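Long-range contacts in polyphosphate kinase (Porphyromonas gingivalis, PDB 2O8R), which probably catalyses the reversible transfer of the terminal phosphate of ATP to a growing chain of inorganic polyphosphate: residues R526-V531 with A561-D566; G537-K542 with W601-G606; Q554-S559 with C573-D578; G607-F612 with L638-I643. The protein carries 3 engineered substitutions. All blocks are in the same frame, centred on the assembly; numbering follows the deposited sequence. Where two conformers were deposited one is given.

Contact 1. Residues R526-V531 with A561-D566; sequences REIENV and AGVEID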
loop_
_atom_site.group_PDB
_atom_site.type_symbol
_atom_site.label_atom_id
_atom_site.label_comp_id
_atom_site.label_asym_id
_atom_site.label_seq_id
_atom_site.Cartn_x
_atom_site.Cartn_y
_atom_site.Cartn_z
ATOM N N ARG A 526 34.395 36.191 1.788
ATOM C CA ARG A 526 34.157 37.360 2.624
ATOM C C ARG A 526 34.647 37.168 4.055
ATOM O O ARG A 526 35.142 38.116 4.676
ATOM C CB ARG A 526 32.686 37.741 2.615
ATOM C CG ARG A 526 32.365 38.910 3.523
ATOM C CD ARG A 526 31.033 39.497 3.205
ATOM N NE ARG A 526 29.963 38.568 3.528
ATOM C CZ ARG A 526 28.679 38.891 3.544
ATOM N NH1 ARG A 526 28.304 40.133 3.268
ATOM N NH2 ARG A 526 27.773 37.972 3.846
ATOM N N GLU A 527 34.524 35.942 4.565
ATOM C CA GLU A 527 35.021 35.614 5.902
ATOM C C GLU A 527 36.533 35.620 5.902
ATOM O O GLU A 527 37.141 36.069 6.874
ATOM C CB GLU A 527 34.513 34.253 6.398
ATOM C CG GLU A 527 33.011 34.100 6.445
ATOM C CD GLU A 527 32.358 34.922 7.538
ATOM O OE1 GLU A 527 32.896 34.938 8.672
ATOM O OE2 GLU A 527 31.297 35.542 7.254
ATOM N N ILE A 528 37.139 35.127 4.818
ATOM C CA ILE A 528 38.604 35.131 4.719
ATOM C C ILE A 528 39.140 36.557 4.782
ATOM O O ILE A 528 40.042 36.846 5.566
ATOM C CB ILE A 528 39.128 34.453 3.436
ATOM C CG1 ILE A 528 38.755 32.971 3.408
ATOM C CG2 ILE A 528 40.647 34.630 3.323
ATOM C CD1 ILE A 528 39.158 32.292 2.132
ATOM N N GLU A 529 38.551 37.432 3.969
ATOM C CA GLU A 529 38.899 38.852 3.928
ATOM C C GLU A 529 38.823 39.484 5.302
ATOM O O GLU A 529 39.779 40.101 5.761
ATOM C CB GLU A 529 37.954 39.602 2.993
ATOM C CG GLU A 529 37.979 39.106 1.561
ATOM C CD GLU A 529 36.673 39.373 0.838
ATOM O OE1 GLU A 529 36.133 40.492 0.972
ATOM O OE2 GLU A 529 36.186 38.463 0.133
ATOM N N ASN A 530 37.684 39.306 5.957
ATOM C CA ASN A 530 37.431 39.902 7.257
ATOM C C ASN A 530 38.512 39.591 8.281
ATOM O O ASN A 530 38.835 40.430 9.122
ATOM C CB ASN A 530 36.059 39.459 7.785
ATOM C CG ASN A 530 34.890 40.055 6.997
ATOM O OD1 ASN A 530 33.733 39.775 7.300
ATOM N ND2 ASN A 530 35.188 40.868 5.984
ATOM N N VAL A 531 39.067 38.382 8.207
ATOM C CA VAL A 531 40.157 37.973 9.092
ATOM C C VAL A 531 41.443 38.742 8.762
ATOM O O VAL A 531 42.228 39.087 9.649
ATOM C CB VAL A 531 40.404 36.452 9.024
ATOM C CG1 VAL A 531 41.637 36.049 9.853
ATOM C CG2 VAL A 531 39.188 35.713 9.510
ATOM N N ALA A 561 43.486 30.318 6.620
ATOM C CA ALA A 561 43.417 31.777 6.699
ATOM C C ALA A 561 42.985 32.309 8.061
ATOM O O ALA A 561 42.779 33.505 8.205
ATOM C CB ALA A 561 42.469 32.307 5.647
ATOM N N GLY A 562 42.810 31.431 9.044
ATOM C CA GLY A 562 42.321 31.858 10.345
ATOM C C GLY A 562 40.807 31.918 10.517
ATOM O O GLY A 562 40.328 32.341 11.577
ATOM N N VAL A 563 40.041 31.505 9.503
ATOM C CA VAL A 563 38.579 31.385 9.660
ATOM C C VAL A 563 38.220 30.118 10.459
ATOM O O VAL A 563 38.652 29.016 10.117
ATOM C CB VAL A 563 37.813 31.394 8.295
ATOM C CG1 VAL A 563 36.307 31.403 8.520
ATOM C CG2 VAL A 563 38.232 32.586 7.409
ATOM N N GLU A 564 37.444 30.293 11.529
ATOM C CA GLU A 564 36.959 29.183 12.362
ATOM C C GLU A 564 35.671 28.564 11.810
ATOM O O GLU A 564 34.728 29.278 11.435
ATOM C CB GLU A 564 36.669 29.674 13.768
ATOM C CG GLU A 564 37.874 29.965 14.614
ATOM C CD GLU A 564 37.512 30.071 16.085
ATOM O OE1 GLU A 564 36.297 30.108 16.410
ATOM O OE2 GLU A 564 38.445 30.103 16.916
ATOM N N ILE A 565 35.626 27.235 11.780
ATOM C CA ILE A 565 34.498 26.526 11.180
ATOM C C ILE A 565 33.901 25.408 12.060
ATOM O O ILE A 565 34.606 24.479 12.480
ATOM C CB ILE A 565 34.871 25.939 9.787
ATOM C CG1 ILE A 565 35.685 26.940 8.955
ATOM C CG2 ILE A 565 33.614 25.525 9.039
ATOM C CD1 ILE A 565 36.226 26.385 7.654
ATOM N N ASP A 566 32.598 25.508 12.327
ATOM C CA ASP A 566 31.835 24.399 12.891
ATOM C C ASP A 566 30.986 23.707 11.826
ATOM O O ASP A 566 30.079 24.312 11.248
ATOM C CB ASP A 566 30.927 24.890 14.007
ATOM C CG ASP A 566 31.539 24.727 15.369
ATOM O OD1 ASP A 566 32.008 23.619 15.701
ATOM O OD2 ASP A 566 31.536 25.715 16.124
#

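Contact 2. Residues G537-K542 with W601-G606; sequences GYMLLK and WCFHNG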
loop_
_atom_site.group_PDB
_atom_site.type_symbol
_atom_site.label_atom_id
_atom_site.label_comp_id
_atom_site.label_asym_id
_atom_site.label_seq_id
_atom_site.Cartn_x
_atom_site.Cartn_y
_atom_site.Cartn_z
ATOM N N GLY A 537 36.338 35.686 12.012
ATOM C CA GLY A 537 35.893 34.903 10.858
ATOM C C GLY A 537 35.267 33.592 11.288
ATOM O O GLY A 537 35.963 32.666 11.717
ATOM N N TYR A 538 33.948 33.503 11.176
ATOM C CA TYR A 538 33.238 32.320 11.662
ATOM C C TYR A 538 32.196 31.781 10.681
ATOM O O TYR A 538 31.555 32.550 9.945
ATOM C CB TYR A 538 32.586 32.618 13.013
ATOM C CG TYR A 538 31.941 31.417 13.635
ATOM C CD1 TYR A 538 32.718 30.351 14.095
ATOM C CD2 TYR A 538 30.551 31.330 13.749
ATOM C CE1 TYR A 538 32.138 29.237 14.661
ATOM C CE2 TYR A 538 29.956 30.217 14.315
ATOM C CZ TYR A 538 30.753 29.173 14.764
ATOM O OH TYR A 538 30.167 28.075 15.336
HETATM N N MSE A 539 32.040 30.456 10.671
HETATM C CA MSE A 539 31.024 29.777 9.854
HETATM C C MSE A 539 30.396 28.666 10.648
HETATM O O MSE A 539 31.088 27.921 11.351
HETATM C CB MSE A 539 31.633 29.188 8.587
HETATM C CG MSE A 539 32.053 30.237 7.590
HETATM SE SE MSE A 539 32.613 29.533 5.879
HETATM C CE MSE A 539 34.385 28.924 6.298
ATOM N N LEU A 540 29.078 28.553 10.537
ATOM C CA LEU A 540 28.358 27.452 11.151
ATOM C C LEU A 540 27.565 26.778 10.057
ATOM O O LEU A 540 26.650 27.371 9.494
ATOM C CB LEU A 540 27.464 27.960 12.282
ATOM C CG LEU A 540 26.719 26.991 13.211
ATOM C CD1 LEU A 540 27.362 25.617 13.340
ATOM C CD2 LEU A 540 26.556 27.615 14.577
ATOM N N LEU A 541 27.941 25.540 9.747
ATOM C CA LEU A 541 27.419 24.843 8.577
ATOM C C LEU A 541 26.865 23.457 8.932
ATOM O O LEU A 541 27.585 22.612 9.462
ATOM C CB LEU A 541 28.531 24.682 7.558
ATOM C CG LEU A 541 29.241 25.869 6.932
ATOM C CD1 LEU A 541 30.365 25.300 6.098
ATOM C CD2 LEU A 541 28.286 26.681 6.069
ATOM N N LYS A 542 25.586 23.223 8.638
ATOM C CA LYS A 542 24.959 21.935 8.932
ATOM C C LYS A 542 24.378 21.302 7.684
ATOM O O LYS A 542 23.583 21.923 6.989
ATOM C CB LYS A 542 23.855 22.099 9.954
ATOM C CG LYS A 542 23.051 20.834 10.201
ATOM C CD LYS A 542 21.915 21.089 11.187
ATOM C CE LYS A 542 21.120 19.853 11.396
ATOM N NZ LYS A 542 21.898 19.003 12.295
ATOM N N TRP A 601 23.134 27.188 6.604
ATOM C CA TRP A 601 24.440 27.856 6.556
ATOM C C TRP A 601 24.400 29.195 7.286
ATOM O O TRP A 601 23.515 30.013 7.043
ATOM C CB TRP A 601 24.928 28.094 5.116
ATOM C CG TRP A 601 24.639 27.016 4.097
ATOM C CD1 TRP A 601 24.601 25.655 4.300
ATOM C CD2 TRP A 601 24.403 27.214 2.695
ATOM N NE1 TRP A 601 24.333 25.006 3.116
ATOM C CE2 TRP A 601 24.202 25.936 2.118
ATOM C CE3 TRP A 601 24.330 28.346 1.874
ATOM C CZ2 TRP A 601 23.923 25.764 0.769
ATOM C CZ3 TRP A 601 24.063 28.171 0.517
ATOM C CH2 TRP A 601 23.867 26.892 -0.017
ATOM N N CYS A 602 25.368 29.407 8.173
ATOM C CA CYS A 602 25.528 30.665 8.891
ATOM C C CYS A 602 26.901 31.244 8.667
ATOM O O CYS A 602 27.910 30.633 9.020
ATOM C CB CYS A 602 25.342 30.457 10.384
ATOM S SG CYS A 602 23.799 29.693 10.745
ATOM N N PHE A 603 26.937 32.430 8.087
ATOM C CA PHE A 603 28.192 33.156 7.937
ATOM C C PHE A 603 28.203 34.372 8.859
ATOM O O PHE A 603 27.304 35.219 8.790
ATOM C CB PHE A 603 28.388 33.577 6.487
ATOM C CG PHE A 603 28.406 32.420 5.509
ATOM C CD1 PHE A 603 29.610 31.893 5.066
ATOM C CD2 PHE A 603 27.218 31.877 5.017
ATOM C CE1 PHE A 603 29.635 30.843 4.157
ATOM C CE2 PHE A 603 27.239 30.833 4.110
ATOM C CZ PHE A 603 28.450 30.312 3.681
ATOM N N HIS A 604 29.213 34.450 9.725
ATOM C CA HIS A 604 29.303 35.514 10.734
ATOM C C HIS A 604 29.310 36.933 10.168
ATOM O O HIS A 604 28.609 37.810 10.693
ATOM C CB HIS A 604 30.523 35.322 11.620
ATOM C CG HIS A 604 30.577 36.270 12.774
ATOM N ND1 HIS A 604 29.471 36.566 13.544
ATOM C CD2 HIS A 604 31.604 36.981 13.298
ATOM C CE1 HIS A 604 29.813 37.422 14.489
ATOM N NE2 HIS A 604 31.101 37.691 14.362
ATOM N N ASN A 605 30.095 37.140 9.105
ATOM C CA ASN A 605 30.246 38.451 8.460
ATOM C C ASN A 605 30.411 39.620 9.443
ATOM O O ASN A 605 29.598 40.555 9.475
ATOM C CB ASN A 605 29.079 38.701 7.511
ATOM C CG ASN A 605 29.264 39.954 6.687
ATOM O OD1 ASN A 605 30.391 40.326 6.340
ATOM N ND2 ASN A 605 28.156 40.623 6.380
ATOM N N GLY A 606 31.446 39.534 10.277
ATOM C CA GLY A 606 31.708 40.543 11.301
ATOM C C GLY A 606 30.725 40.541 12.458
ATOM O O GLY A 606 31.108 40.716 13.615
#

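Contact 3. Residues Q554-S559 with C573-D578; sequences QLYRAS and CCLVPD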
loop_
_atom_site.group_PDB
_atom_site.type_symbol
_atom_site.label_atom_id
_atom_site.label_comp_id
_atom_site.label_asym_id
_atom_site.label_seq_id
_atom_site.Cartn_x
_atom_site.Cartn_y
_atom_site.Cartn_z
ATOM N N GLN A 554 38.150 25.028 -0.417
ATOM C CA GLN A 554 37.875 26.387 0.046
ATOM C C GLN A 554 37.801 26.446 1.575
ATOM O O GLN A 554 38.301 27.387 2.197
ATOM C CB GLN A 554 36.573 26.902 -0.575
ATOM C CG GLN A 554 36.504 26.648 -2.074
ATOM C CD GLN A 554 35.299 27.270 -2.752
ATOM O OE1 GLN A 554 34.601 28.101 -2.175
ATOM N NE2 GLN A 554 35.059 26.876 -3.997
ATOM N N LEU A 555 37.192 25.427 2.174
ATOM C CA LEU A 555 37.045 25.379 3.615
ATOM C C LEU A 555 38.406 25.257 4.270
ATOM O O LEU A 555 38.698 25.970 5.234
ATOM C CB LEU A 555 36.135 24.227 4.029
ATOM C CG LEU A 555 34.682 24.327 3.572
ATOM C CD1 LEU A 555 33.957 23.015 3.844
ATOM C CD2 LEU A 555 33.966 25.506 4.228
ATOM N N TYR A 556 39.231 24.363 3.726
ATOM C CA TYR A 556 40.612 24.187 4.167
ATOM C C TYR A 556 41.391 25.499 4.077
ATOM O O TYR A 556 42.133 25.858 5.001
ATOM C CB TYR A 556 41.320 23.159 3.301
ATOM C CG TYR A 556 41.007 21.712 3.608
ATOM C CD1 TYR A 556 40.938 21.252 4.919
ATOM C CD2 TYR A 556 40.821 20.789 2.575
ATOM C CE1 TYR A 556 40.672 19.912 5.195
ATOM C CE2 TYR A 556 40.574 19.454 2.843
ATOM C CZ TYR A 556 40.494 19.028 4.148
ATOM O OH TYR A 556 40.234 17.713 4.397
ATOM N N ARG A 557 41.219 26.208 2.962
ATOM C CA ARG A 557 41.845 27.510 2.803
ATOM C C ARG A 557 41.305 28.539 3.795
ATOM O O ARG A 557 42.058 29.389 4.272
ATOM C CB ARG A 557 41.699 28.031 1.379
ATOM C CG ARG A 557 42.521 27.294 0.327
ATOM C CD ARG A 557 42.164 27.780 -1.077
ATOM N NE ARG A 557 41.734 29.179 -1.041
ATOM C CZ ARG A 557 40.554 29.635 -1.467
ATOM N NH1 ARG A 557 39.657 28.815 -2.013
ATOM N NH2 ARG A 557 40.283 30.928 -1.358
ATOM N N ALA A 558 40.016 28.462 4.111
ATOM C CA ALA A 558 39.435 29.363 5.103
ATOM C C ALA A 558 40.045 29.077 6.466
ATOM O O ALA A 558 40.420 29.997 7.183
ATOM C CB ALA A 558 37.929 29.226 5.143
ATOM N N SER A 559 40.178 27.798 6.800
ATOM C CA SER A 559 40.815 27.387 8.051
ATOM C C SER A 559 42.241 27.928 8.133
ATOM O O SER A 559 42.587 28.654 9.076
ATOM C CB SER A 559 40.826 25.862 8.166
ATOM O OG SER A 559 41.409 25.442 9.385
ATOM N N CYS A 573 31.269 12.715 5.286
ATOM C CA CYS A 573 32.150 13.857 5.337
ATOM C C CYS A 573 33.559 13.492 4.875
ATOM O O CYS A 573 34.181 12.597 5.430
ATOM C CB CYS A 573 32.195 14.418 6.743
ATOM S SG CYS A 573 33.004 16.004 6.812
ATOM N N CYS A 574 34.058 14.194 3.861
ATOM C CA CYS A 574 35.364 13.879 3.268
ATOM C C CYS A 574 36.425 14.866 3.668
ATOM O O CYS A 574 37.591 14.692 3.335
ATOM C CB CYS A 574 35.287 13.857 1.748
ATOM S SG CYS A 574 34.233 12.569 1.082
ATOM N N LEU A 575 36.012 15.920 4.351
ATOM C CA LEU A 575 36.947 16.838 4.962
ATOM C C LEU A 575 37.520 16.125 6.170
ATOM O O LEU A 575 36.777 15.580 6.970
ATOM C CB LEU A 575 36.234 18.116 5.378
ATOM C CG LEU A 575 37.062 19.256 5.960
ATOM C CD1 LEU A 575 36.483 20.587 5.527
ATOM C CD2 LEU A 575 37.125 19.169 7.475
ATOM N N VAL A 576 38.842 16.115 6.286
ATOM C CA VAL A 576 39.497 15.430 7.389
ATOM C C VAL A 576 39.946 16.389 8.483
ATOM O O VAL A 576 40.746 17.296 8.245
ATOM C CB VAL A 576 40.592 14.419 6.899
ATOM C CG1 VAL A 576 41.172 14.839 5.587
ATOM C CG2 VAL A 576 41.654 14.139 7.958
ATOM N N PRO A 577 39.393 16.204 9.690
ATOM C CA PRO A 577 39.620 17.127 10.790
ATOM C C PRO A 577 40.939 16.851 11.494
ATOM O O PRO A 577 41.591 15.839 11.210
ATOM C CB PRO A 577 38.454 16.829 11.727
ATOM C CG PRO A 577 38.174 15.386 11.515
ATOM C CD PRO A 577 38.519 15.080 10.081
ATOM N N ASP A 578 41.307 17.752 12.404
ATOM C CA ASP A 578 42.503 17.621 13.235
ATOM C C ASP A 578 43.760 17.518 12.388
ATOM O O ASP A 578 44.620 16.676 12.624
ATOM C CB ASP A 578 42.394 16.411 14.163
ATOM C CG ASP A 578 41.138 16.425 15.008
ATOM O OD1 ASP A 578 40.579 17.521 15.240
ATOM O OD2 ASP A 578 40.719 15.329 15.445
#

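Contact 4. Residues G607-F612 with L638-I643; sequences GKEEVF and LRREII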
loop_
_atom_site.group_PDB
_atom_site.type_symbol
_atom_site.label_atom_id
_atom_site.label_comp_id
_atom_site.label_asym_id
_atom_site.label_seq_id
_atom_site.Cartn_x
_atom_site.Cartn_y
_atom_site.Cartn_z
ATOM N N GLY A 607 29.453 40.343 12.147
ATOM C CA GLY A 607 28.397 40.404 13.144
ATOM C C GLY A 607 27.088 40.781 12.482
ATOM O O GLY A 607 26.047 40.839 13.137
ATOM N N LYS A 608 27.155 41.050 11.179
ATOM C CA LYS A 608 25.969 41.175 10.346
ATOM C C LYS A 608 25.701 39.787 9.759
ATOM O O LYS A 608 25.866 39.575 8.552
ATOM C CB LYS A 608 26.202 42.195 9.225
ATOM C CG LYS A 608 26.792 43.531 9.669
ATOM C CD LYS A 608 27.412 44.277 8.490
ATOM C CE LYS A 608 28.510 45.246 8.928
ATOM N NZ LYS A 608 27.987 46.554 9.411
ATOM N N GLU A 609 25.266 38.864 10.622
ATOM C CA GLU A 609 25.179 37.441 10.289
ATOM C C GLU A 609 24.174 37.157 9.174
ATOM O O GLU A 609 23.136 37.810 9.085
ATOM C CB GLU A 609 24.840 36.617 11.538
ATOM C CG GLU A 609 25.304 37.253 12.854
ATOM C CD GLU A 609 25.968 36.265 13.808
ATOM O OE1 GLU A 609 25.756 36.392 15.032
ATOM O OE2 GLU A 609 26.715 35.374 13.341
ATOM N N GLU A 610 24.495 36.190 8.322
ATOM C CA GLU A 610 23.583 35.766 7.255
ATOM C C GLU A 610 23.311 34.281 7.382
ATOM O O GLU A 610 24.236 33.475 7.506
ATOM C CB GLU A 610 24.147 36.098 5.874
ATOM C CG GLU A 610 24.270 37.601 5.642
ATOM C CD GLU A 610 24.797 37.973 4.268
ATOM O OE1 GLU A 610 24.792 37.126 3.353
ATOM O OE2 GLU A 610 25.216 39.136 4.100
ATOM N N VAL A 611 22.036 33.919 7.383
ATOM C CA VAL A 611 21.666 32.523 7.533
ATOM C C VAL A 611 20.917 32.012 6.314
ATOM O O VAL A 611 19.955 32.637 5.856
ATOM C CB VAL A 611 20.842 32.293 8.799
ATOM C CG1 VAL A 611 20.443 30.828 8.922
ATOM C CG2 VAL A 611 21.631 32.744 10.019
ATOM N N PHE A 612 21.369 30.878 5.782
ATOM C CA PHE A 612 20.672 30.251 4.669
ATOM C C PHE A 612 20.076 28.907 5.037
ATOM O O PHE A 612 20.642 28.154 5.828
ATOM C CB PHE A 612 21.593 30.089 3.475
ATOM C CG PHE A 612 22.028 31.382 2.869
ATOM C CD1 PHE A 612 21.319 31.938 1.812
ATOM C CD2 PHE A 612 23.150 32.043 3.347
ATOM C CE1 PHE A 612 21.720 33.133 1.245
ATOM C CE2 PHE A 612 23.554 33.234 2.793
ATOM C CZ PHE A 612 22.840 33.778 1.738
ATOM N N LEU A 638 14.021 35.498 13.356
ATOM C CA LEU A 638 14.106 34.166 12.765
ATOM C C LEU A 638 15.554 33.685 12.661
ATOM O O LEU A 638 15.876 32.600 13.160
ATOM C CB LEU A 638 13.420 34.121 11.399
ATOM C CG LEU A 638 11.895 34.168 11.368
ATOM C CD1 LEU A 638 11.396 33.533 10.084
ATOM C CD2 LEU A 638 11.302 33.438 12.566
ATOM N N ARG A 639 16.417 34.499 12.044
ATOM C CA ARG A 639 17.868 34.225 12.008
ATOM C C ARG A 639 18.476 33.930 13.380
ATOM O O ARG A 639 19.382 33.096 13.504
ATOM C CB ARG A 639 18.634 35.401 11.410
ATOM C CG ARG A 639 18.942 35.296 9.942
ATOM C CD ARG A 639 20.071 36.246 9.535
ATOM N NE ARG A 639 20.038 37.474 10.320
ATOM C CZ ARG A 639 19.342 38.562 10.004
ATOM N NH1 ARG A 639 18.615 38.607 8.894
ATOM N NH2 ARG A 639 19.381 39.613 10.805
ATOM N N ARG A 640 17.986 34.638 14.397
ATOM C CA ARG A 640 18.484 34.493 15.756
ATOM C C ARG A 640 18.090 33.130 16.303
ATOM O O ARG A 640 18.879 32.478 16.993
ATOM C CB ARG A 640 17.958 35.647 16.637
ATOM C CG ARG A 640 18.167 35.537 18.162
ATOM C CD ARG A 640 19.607 35.195 18.581
ATOM N NE ARG A 640 20.623 35.839 17.751
ATOM C CZ ARG A 640 21.870 35.394 17.616
ATOM N NH1 ARG A 640 22.266 34.292 18.257
ATOM N NH2 ARG A 640 22.723 36.049 16.833
ATOM N N GLU A 641 16.880 32.693 15.965
ATOM C CA GLU A 641 16.365 31.420 16.450
ATOM C C GLU A 641 17.188 30.256 15.904
ATOM O O GLU A 641 17.553 29.356 16.656
ATOM C CB GLU A 641 14.895 31.272 16.082
ATOM C CG GLU A 641 14.191 30.056 16.669
ATOM C CD GLU A 641 12.728 29.998 16.251
ATOM O OE1 GLU A 641 12.442 30.071 15.040
ATOM O OE2 GLU A 641 11.854 29.896 17.131
ATOM N N ILE A 642 17.492 30.292 14.606
ATOM C CA ILE A 642 18.229 29.214 13.944
ATOM C C ILE A 642 19.591 29.037 14.594
ATOM O O ILE A 642 20.018 27.916 14.898
ATOM C CB ILE A 642 18.383 29.494 12.443
ATOM C CG1 ILE A 642 17.047 29.278 11.742
ATOM C CG2 ILE A 642 19.416 28.585 11.816
ATOM C CD1 ILE A 642 17.019 29.809 10.329
ATOM N N ILE A 643 20.249 30.160 14.842
ATOM C CA ILE A 643 21.534 30.152 15.512
ATOM C C ILE A 643 21.392 29.621 16.928
ATOM O O ILE A 643 22.210 28.811 17.368
ATOM C CB ILE A 643 22.193 31.539 15.476
ATOM C CG1 ILE A 643 22.286 31.992 14.018
ATOM C CG2 ILE A 643 23.575 31.479 16.053
ATOM C CD1 ILE A 643 22.908 33.319 13.820
#

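Contact 1. Residues R526-V531 with A561-D566
Val563 fills the centre of this helix-to-loop contact, its two methyls meeting the side of helix 516-532. CG2 does most of the work: turned anti to its own carbonyl carbon, it enters between two turns of the helix, 3.7 Å from Ile528 CA and also within reach of Glu527 O. It then meets Val531 CG2 at 3.9 Å, while the chain of Ile528 runs across it at about a right angle, with Ile528 CG1 4.1 Å from Val563 CG2. The second methyl, Val563 CG1, rests 4.0 Å from Glu527 CB. This buried half, around Glu527, Ile528 and Val563, is held by apolar side-chain contacts. Beyond CB the bent side chain of Glu527 (chi2 -71°) carries the carboxylate away from the helix to the backbone N-H groups of Asn605 (OE2) and Tyr538 (OE1). The side formed by Val531, Ala561 and Gly562 is partly exposed, though still in close contact: Ile528 CG2 covers the methyl of Ala561, the CG2-CB distance being 3.8 Å, and Val531 CG1 lies against the carbonyl of Ala561. Of the three, Gly562 alone is thinly covered. With phi 87°, Gly562 ends the preceding helix 549-560 in a Schellman motif that redirects the chain into strand 564-569. Helix, capped turn and strand together form the second half of a beta-alpha-beta crossover, and helix 516-532 packs against its turn, as expected in the alpha/beta architecture of phospholipase D-like domains.

Contact 2. Residues G537-K542 with W601-G606
Cys602 and Leu540 face each other as the hydrogen-bonded pair of two antiparallel strands, and Cys602 has more of its surface buried here than any other residue of either segment. Its backbone is held in both directions: Leu540 N gives a bond to Cys602 O (2.8 Å), and Cys602 N returns one to Leu540 O (2.7 Å). On the side-chain level the CB atoms of Leu540 and Cys602 meet at 3.8 Å, and both side chains leave the sheet on the same face. His604 and Tyr538 are the next in surface buried by the contact. One further backbone bond, His604 N to Tyr538 O (3.0 Å), follows the last bridge, Met539 with Phe603, as the chain leaves the strand. Their side chains meet at the root, Tyr538 CB to His604 CB 3.7 Å; each has CG anti to the backbone N, and the polar ends diverge, Tyr538 OH to Asp566 and His604 ND1 to Glu609. Met539, Leu541, Trp601 and Phe603 point to the other face. The selenium of selenomethionine Met539 approaches Phe603 CE1 to 3.7 Å, an oblique Met-aromatic contact, while Leu541 CD2 touches Trp601 CB at 3.8 Å. The Trp601 side chain lies about 11 Å from that of His439, the predicted phosphohistidine. Strand 564-569 flanks strand 538-543 on its other edge; helix 636-651 covers the Leu540-Cys602 face, whereas Leu523 and Glu527 of helix 516-532 reach Phe603 on the opposite one.

Contact 3. Residues Q554-S559 with C573-D578
Tyr556 reaches out from its helix to the loop 573-578, its hydroxyl accepting the backbone N-H of Val576. The bond is 2.8 Å from Val576 N to Tyr556 OH, almost straight at 170°, and the donor sits at the edge of the ring, near its plane. With CG anti to the carbonyl carbon (chi1 -78°), the ring is carried outward from the helix toward the loop, which places the hydroxyl at Val576. Leu575 passes the ring obliquely in the opposite direction, its CG 3.7 Å from Tyr556 CE1. Its methyl CD1 continues over one face, 4.2 Å above the plane and displaced toward the rim, and then meets Leu555 CD1 at 3.9 Å, the two leucines crossing at about a right angle. Leu575 therefore fits into the angle between two successive helix residues, one aromatic and one aliphatic, while a single polar bond fixes the loop backbone at the end of the ring. The N-terminal arm adds to this: the ring of Tyr8 lies parallel to that of Tyr556, and Pro9 O makes a weak hydrogen bond with its hydroxyl. Inward, Leu555 packs on Met539 and Leu541 of strand 538-543 and Leu575 on Ile585 of strand 585-589, so helix 549-560 and the loop connecting strands 564-569 and 585-589 pack side by side on the same face of the sheet.

Contact 4. Residues G607-F612 with L638-I643
Val611 points toward helix 636-651 and is touched by three of its side chains. CG2, anti to the carbonyl carbon, meets the aliphatic part of Arg639, with Val611 CG2 to Arg639 CG at 3.7 Å, and is backed by Ile643, whose CD1 lies 4.1 Å from the same methyl. CG1 turns to Ile642, where Val611 CG1 and Ile642 CG2 are 3.8 Å apart, the two side chains running antiparallel alongside each other. Arg639 thus works here mainly as a hydrocarbon: bent at chi3, it carries its CD to 3.5 Å from Glu609 O, but its NE makes no hydrogen bond to that carbonyl. Toward solvent the chemistry changes. Glu609 OE1 forms a long salt bridge of 3.5 Å to Arg640 NH2, arriving in the plane of the guanidinium at its edge, with the two flat groups turned 51° apart. Since Glu609 was modelled in two conformers, this long bridge is doubtful; its other oxygen, OE2, serves His604. In the second shell, Arg639 NH1 bonds the carbonyl O of Val633, whose backbone also pairs with Val611, tying the arginine to the adjoining strand end. On the far side of strand 610-614 Glu610 bridges to Arg526. Helix 636-651 crosses the short strand segment at 73°; it also packs Ile642 on Ile600 of strand 600-603, and with Leu638 and Ile642 against Leu346 it reaches strand 345-349 of the neighbouring sheet.

Overall arrangement
All four contacts belong to the second phospholipase D-like domain and gather round one mixed sheet. Contact 2 is a buried strand pair within it, the one place among them where strand backbones pair; contact 4 continues from it, since strands 600-603 and 610-614 are neighbours. Contact 3 uses the body of helix 549-560, contact 1 the turn that follows it, and both lie on the Met539 face, whereas contact 4 packs a helix on the opposite one. Contact 3 is also buried, yet relies on a tyrosine hydroxyl. Contacts 1 and 4 are partly exposed: the first joins by methyl groups, the second adds a long, doubtful ion pair on its solvent side.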